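Local coordinates for activator of Hsp90 ATPase homologue 1/2-like C-terminal domain-containing protein (Mycobacterium smegmatis, PDB 3UID) that probably acts as a toxin of a type II toxin-antitoxin system, being the structural homologue of a Mycobacterium tuberculosis toxin involved in the hypoxic response, at residues Ile17-Ile31 against Ile145-Leu159. Residues are numbered along the deposited sequence; the frame is centred on the assembly and turned at random.
Sequences ITAEFAAPVTRIWQI and IEGASSAINQIDALL
F21 meets the last two turns of helix 145-158 through its ring. I155 lays CG2 over one face, a CH-pi contact 3.8 Å from the ring centroid and offset toward the rim. At the ring edge, near its plane, sit the carbonyl O of I152 and OD2 of D156, the latter 3.4 Å from F21 CD1, with the carboxylate plane turned 66° from the ring. F21 CG stands anti to its carbonyl carbon (chi1 -64°), which brings the ring up against I155, although the CB bond itself does not point at the helix. Earlier along the strand, I17 pushes CD1 to 3.5 Å from A148 CB, while A19 CB rests against I152 CG2. Beyond the strand, L159 spreads its two methyls over A23 CB, each 3.7 Å away. I31 CG2 packs on I155 CG1, next to V41 of helix 35-42. Strand 17-21 and helix 145-158 run almost parallel, 8° apart. A long C-terminal helix packed against a curved antiparallel sheet is the helix-grip arrangement of the SRPBCC fold. Apolar packing and shape thus hold the contact, with a water bridging A22 N and D156 OD2 as its polar tie.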
loop_
_atom_site.group_PDB
_atom_site.type_symbol
_atom_site.label_atom_id
_atom_site.label_comp_id
_atom_site.label_asym_id
_atom_site.label_seq_id
_atom_site.Cartn_x
_atom_site.Cartn_y
_atom_site.Cartn_z
ATOM N N ILE A 17 2.060 5.800 7.610
ATOM C CA ILE A 17 1.129 4.962 8.341
ATOM C C ILE A 17 1.926 3.834 8.989
ATOM O O ILE A 17 2.778 3.207 8.353
ATOM C CB ILE A 17 0.036 4.420 7.416
ATOM C CG1 ILE A 17 -0.740 5.597 6.813
ATOM C CG2 ILE A 17 -0.881 3.479 8.186
ATOM C CD1 ILE A 17 -2.034 5.216 6.135
ATOM N N THR A 18 1.682 3.615 10.271
ATOM C CA THR A 18 2.361 2.561 11.004
ATOM C C THR A 18 1.324 1.533 11.433
ATOM O O THR A 18 0.205 1.888 11.814
ATOM C CB THR A 18 3.085 3.128 12.242
ATOM O OG1 THR A 18 3.957 4.195 11.846
ATOM C CG2 THR A 18 3.899 2.043 12.944
ATOM N N ALA A 19 1.687 0.261 11.327
ATOM C CA ALA A 19 0.817 -0.826 11.751
ATOM C C ALA A 19 1.607 -1.818 12.565
ATOM O O ALA A 19 2.830 -1.881 12.457
ATOM C CB ALA A 19 0.242 -1.542 10.545
ATOM N N GLU A 20 0.890 -2.567 13.396
ATOM C CA GLU A 20 1.468 -3.709 14.079
ATOM C C GLU A 20 0.693 -4.962 13.717
ATOM O O GLU A 20 -0.538 -4.974 13.724
ATOM C CB GLU A 20 1.499 -3.472 15.586
ATOM C CG GLU A 20 2.541 -2.442 15.979
ATOM C CD GLU A 20 2.489 -2.064 17.444
ATOM O OE1 GLU A 20 1.899 -2.822 18.242
ATOM O OE2 GLU A 20 3.046 -1.002 17.794
ATOM N N PHE A 21 1.423 -6.018 13.366
ATOM C CA PHE A 21 0.800 -7.269 12.933
ATOM C C PHE A 21 1.272 -8.415 13.816
ATOM O O PHE A 21 2.454 -8.492 14.146
ATOM C CB PHE A 21 1.200 -7.588 11.494
ATOM C CG PHE A 21 0.715 -6.586 10.476
ATOM C CD1 PHE A 21 -0.641 -6.317 10.335
ATOM C CD2 PHE A 21 1.614 -5.934 9.646
ATOM C CE1 PHE A 21 -1.089 -5.405 9.380
ATOM C CE2 PHE A 21 1.178 -5.023 8.687
ATOM C CZ PHE A 21 -0.174 -4.757 8.559
ATOM N N ALA A 22 0.363 -9.317 14.178
ATOM C CA ALA A 22 0.735 -10.444 15.034
ATOM C C ALA A 22 1.184 -11.633 14.192
ATOM O O ALA A 22 0.558 -12.692 14.194
ATOM C CB ALA A 22 -0.413 -10.823 15.965
ATOM N N ALA A 23 2.271 -11.423 13.452
ATOM C CA ALA A 23 2.877 -12.451 12.630
ATOM C C ALA A 23 4.301 -12.017 12.331
ATOM O O ALA A 23 4.634 -10.829 12.436
ATOM C CB ALA A 23 2.075 -12.640 11.325
ATOM N N PRO A 24 5.159 -12.970 11.962
ATOM C CA PRO A 24 6.572 -12.668 11.712
ATOM C C PRO A 24 6.784 -11.813 10.469
ATOM O O PRO A 24 5.932 -11.795 9.575
ATOM C CB PRO A 24 7.199 -14.056 11.516
ATOM C CG PRO A 24 6.280 -14.998 12.218
ATOM C CD PRO A 24 4.905 -14.418 12.053
ATOM N N VAL A 25 7.917 -11.120 10.422
ATOM C CA VAL A 25 8.260 -10.300 9.272
ATOM C C VAL A 25 8.210 -11.109 7.977
ATOM O O VAL A 25 7.734 -10.608 6.957
ATOM C CB VAL A 25 9.643 -9.676 9.430
ATOM C CG1 VAL A 25 10.132 -9.173 8.097
ATOM C CG2 VAL A 25 9.585 -8.536 10.454
ATOM N N THR A 26 8.702 -12.345 8.021
ATOM C CA THR A 26 8.699 -13.193 6.825
ATOM C C THR A 26 7.290 -13.421 6.298
ATOM O O THR A 26 7.076 -13.454 5.084
ATOM C CB THR A 26 9.396 -14.541 7.059
ATOM O OG1 THR A 26 8.845 -15.185 8.216
ATOM C CG2 THR A 26 10.879 -14.316 7.281
ATOM N N ARG A 27 6.329 -13.564 7.205
ATOM C CA ARG A 27 4.920 -13.718 6.803
ATOM C C ARG A 27 4.341 -12.461 6.138
ATOM O O ARG A 27 3.687 -12.545 5.097
ATOM C CB ARG A 27 4.039 -14.095 7.999
ATOM C CG ARG A 27 2.530 -14.041 7.648
ATOM C CD ARG A 27 2.201 -15.179 6.712
ATOM N NE ARG A 27 0.820 -15.146 6.209
ATOM C CZ ARG A 27 0.464 -14.627 5.034
ATOM N NH1 ARG A 27 1.373 -14.077 4.241
ATOM N NH2 ARG A 27 -0.803 -14.656 4.648
ATOM N N ILE A 28 4.558 -11.296 6.748
ATOM C CA ILE A 28 4.063 -10.046 6.199
ATOM C C ILE A 28 4.673 -9.767 4.827
ATOM O O ILE A 28 3.998 -9.280 3.929
ATOM C CB ILE A 28 4.301 -8.878 7.175
ATOM C CG1 ILE A 28 3.680 -9.201 8.539
ATOM C CG2 ILE A 28 3.700 -7.597 6.625
ATOM C CD1 ILE A 28 2.164 -9.399 8.507
ATOM N N TRP A 29 5.950 -10.096 4.654
ATOM C CA TRP A 29 6.592 -9.904 3.364
ATOM C C TRP A 29 5.791 -10.585 2.249
ATOM O O TRP A 29 5.636 -10.033 1.162
ATOM C CB TRP A 29 8.024 -10.449 3.378
ATOM C CG TRP A 29 8.704 -10.268 2.058
ATOM C CD1 TRP A 29 8.809 -11.187 1.048
ATOM C CD2 TRP A 29 9.335 -9.079 1.583
ATOM N NE1 TRP A 29 9.495 -10.650 -0.012
ATOM C CE2 TRP A 29 9.823 -9.353 0.287
ATOM C CE3 TRP A 29 9.553 -7.813 2.133
ATOM C CZ2 TRP A 29 10.511 -8.406 -0.463
ATOM C CZ3 TRP A 29 10.229 -6.870 1.378
ATOM C CH2 TRP A 29 10.704 -7.172 0.101
ATOM N N GLN A 30 5.291 -11.782 2.529
ATOM C CA GLN A 30 4.577 -12.569 1.527
ATOM C C GLN A 30 3.221 -11.994 1.125
ATOM O O GLN A 30 2.697 -12.327 0.048
ATOM C CB GLN A 30 4.428 -14.023 1.994
ATOM C CG GLN A 30 5.745 -14.763 2.098
ATOM C CD GLN A 30 6.501 -14.845 0.773
ATOM O OE1 GLN A 30 5.890 -14.868 -0.301
ATOM N NE2 GLN A 30 7.818 -14.881 0.846
ATOM N N ILE A 31 2.649 -11.146 1.975
ATOM C CA ILE A 31 1.446 -10.394 1.614
ATOM C C ILE A 31 1.705 -9.573 0.342
ATOM O O ILE A 31 0.845 -9.487 -0.547
ATOM C CB ILE A 31 0.999 -9.445 2.751
ATOM C CG1 ILE A 31 0.590 -10.222 4.019
ATOM C CG2 ILE A 31 -0.129 -8.510 2.282
ATOM C CD1 ILE A 31 -0.723 -10.947 3.895
ATOM N N ILE A 145 -5.985 7.380 3.126
ATOM C CA ILE A 145 -5.807 6.787 4.453
ATOM C C ILE A 145 -6.846 5.687 4.732
ATOM O O ILE A 145 -6.519 4.660 5.335
ATOM C CB ILE A 145 -5.825 7.840 5.585
ATOM C CG1 ILE A 145 -4.706 8.868 5.384
ATOM C CG2 ILE A 145 -5.704 7.139 6.952
ATOM C CD1 ILE A 145 -4.832 10.097 6.279
ATOM N N GLU A 146 -8.091 5.908 4.312
ATOM C CA GLU A 146 -9.147 4.905 4.471
ATOM C C GLU A 146 -8.765 3.599 3.785
ATOM O O GLU A 146 -8.933 2.518 4.343
ATOM C CB GLU A 146 -10.452 5.396 3.850
ATOM C CG GLU A 146 -11.061 6.597 4.517
ATOM C CD GLU A 146 -12.126 7.247 3.650
ATOM O OE1 GLU A 146 -11.908 8.395 3.198
ATOM O OE2 GLU A 146 -13.175 6.604 3.425
ATOM N N GLY A 147 -8.276 3.708 2.554
ATOM C CA GLY A 147 -7.879 2.541 1.790
ATOM C C GLY A 147 -6.717 1.824 2.457
ATOM O O GLY A 147 -6.695 0.595 2.552
ATOM N N ALA A 148 -5.732 2.584 2.925
ATOM C CA ALA A 148 -4.551 1.973 3.539
ATOM C C ALA A 148 -4.937 1.260 4.833
ATOM O O ALA A 148 -4.473 0.149 5.116
ATOM C CB ALA A 148 -3.495 3.019 3.794
ATOM N N SER A 149 -5.807 1.895 5.608
ATOM C CA SER A 149 -6.317 1.295 6.842
ATOM C C SER A 149 -7.105 0.019 6.586
ATOM O O SER A 149 -6.965 -0.956 7.324
ATOM C CB SER A 149 -7.180 2.290 7.613
ATOM O OG SER A 149 -6.419 3.417 8.020
ATOM N N SER A 150 -7.962 0.021 5.567
ATOM C CA SER A 150 -8.678 -1.194 5.203
ATOM C C SER A 150 -7.728 -2.350 4.903
ATOM O O SER A 150 -7.950 -3.472 5.369
ATOM C CB SER A 150 -9.584 -0.944 3.991
ATOM O OG SER A 150 -10.227 -2.145 3.564
ATOM N N ALA A 151 -6.676 -2.086 4.128
ATOM C CA ALA A 151 -5.740 -3.147 3.766
ATOM C C ALA A 151 -5.062 -3.694 5.014
ATOM O O ALA A 151 -4.903 -4.902 5.167
ATOM C CB ALA A 151 -4.717 -2.645 2.761
ATOM N N ILE A 152 -4.674 -2.802 5.913
ATOM C CA ILE A 152 -4.061 -3.216 7.176
ATOM C C ILE A 152 -4.994 -4.101 8.007
ATOM O O ILE A 152 -4.574 -5.145 8.532
ATOM C CB ILE A 152 -3.580 -1.992 7.959
ATOM C CG1 ILE A 152 -2.300 -1.462 7.303
ATOM C CG2 ILE A 152 -3.303 -2.341 9.426
ATOM C CD1 ILE A 152 -2.034 0.020 7.635
ATOM N N ASN A 153 -6.265 -3.725 8.080
ATOM C CA ASN A 153 -7.235 -4.556 8.777
ATOM C C ASN A 153 -7.459 -5.890 8.084
ATOM O O ASN A 153 -7.653 -6.899 8.752
ATOM C CB ASN A 153 -8.553 -3.816 8.975
ATOM C CG ASN A 153 -8.396 -2.621 9.887
ATOM O OD1 ASN A 153 -7.527 -2.609 10.770
ATOM N ND2 ASN A 153 -9.224 -1.603 9.676
ATOM N N GLN A 154 -7.412 -5.904 6.754
ATOM C CA GLN A 154 -7.541 -7.177 6.039
ATOM C C GLN A 154 -6.347 -8.080 6.309
ATOM O O GLN A 154 -6.503 -9.294 6.439
ATOM C CB GLN A 154 -7.761 -6.983 4.532
ATOM C CG GLN A 154 -9.147 -6.395 4.183
ATOM C CD GLN A 154 -10.284 -7.233 4.735
ATOM O OE1 GLN A 154 -10.334 -8.444 4.528
ATOM N NE2 GLN A 154 -11.189 -6.593 5.464
ATOM N N ILE A 155 -5.157 -7.495 6.389
ATOM C CA ILE A 155 -3.973 -8.273 6.751
ATOM C C ILE A 155 -4.170 -8.883 8.134
ATOM O O ILE A 155 -3.944 -10.077 8.303
ATOM C CB ILE A 155 -2.680 -7.432 6.705
ATOM C CG1 ILE A 155 -2.340 -7.075 5.257
ATOM C CG2 ILE A 155 -1.513 -8.200 7.342
ATOM C CD1 ILE A 155 -1.274 -5.980 5.148
ATOM N N ASP A 156 -4.621 -8.089 9.107
ATOM C CA ASP A 156 -4.925 -8.632 10.437
ATOM C C ASP A 156 -5.793 -9.893 10.327
ATOM O O ASP A 156 -5.526 -10.906 10.979
ATOM C CB ASP A 156 -5.677 -7.623 11.321
ATOM C CG ASP A 156 -4.813 -6.461 11.788
ATOM O OD1 ASP A 156 -5.390 -5.383 12.044
ATOM O OD2 ASP A 156 -3.593 -6.625 11.936
ATOM N N ALA A 157 -6.849 -9.815 9.518
ATOM C CA ALA A 157 -7.810 -10.915 9.437
ATOM C C ALA A 157 -7.180 -12.190 8.900
ATOM O O ALA A 157 -7.565 -13.288 9.304
ATOM C CB ALA A 157 -8.997 -10.515 8.583
ATOM N N LEU A 158 -6.212 -12.044 7.998
ATOM C CA LEU A 158 -5.546 -13.191 7.398
ATOM C C LEU A 158 -4.645 -13.925 8.380
ATOM O O LEU A 158 -4.322 -15.089 8.166
ATOM C CB LEU A 158 -4.670 -12.777 6.213
ATOM C CG LEU A 158 -5.324 -12.177 4.971
ATOM C CD1 LEU A 158 -4.281 -12.073 3.887
ATOM C CD2 LEU A 158 -6.500 -13.014 4.492
ATOM N N LEU A 159 -4.230 -13.240 9.439
ATOM C CA LEU A 159 -3.216 -13.770 10.356
ATOM C C LEU A 159 -3.751 -14.681 11.470
ATOM O O LEU A 159 -2.976 -15.190 12.296
ATOM C CB LEU A 159 -2.428 -12.609 10.973
ATOM C CG LEU A 159 -1.756 -11.638 9.998
ATOM C CD1 LEU A 159 -0.970 -10.561 10.764
ATOM C CD2 LEU A 159 -0.848 -12.388 9.036
HETATM O O HOH W 1 -2.454 -8.602 13.743
#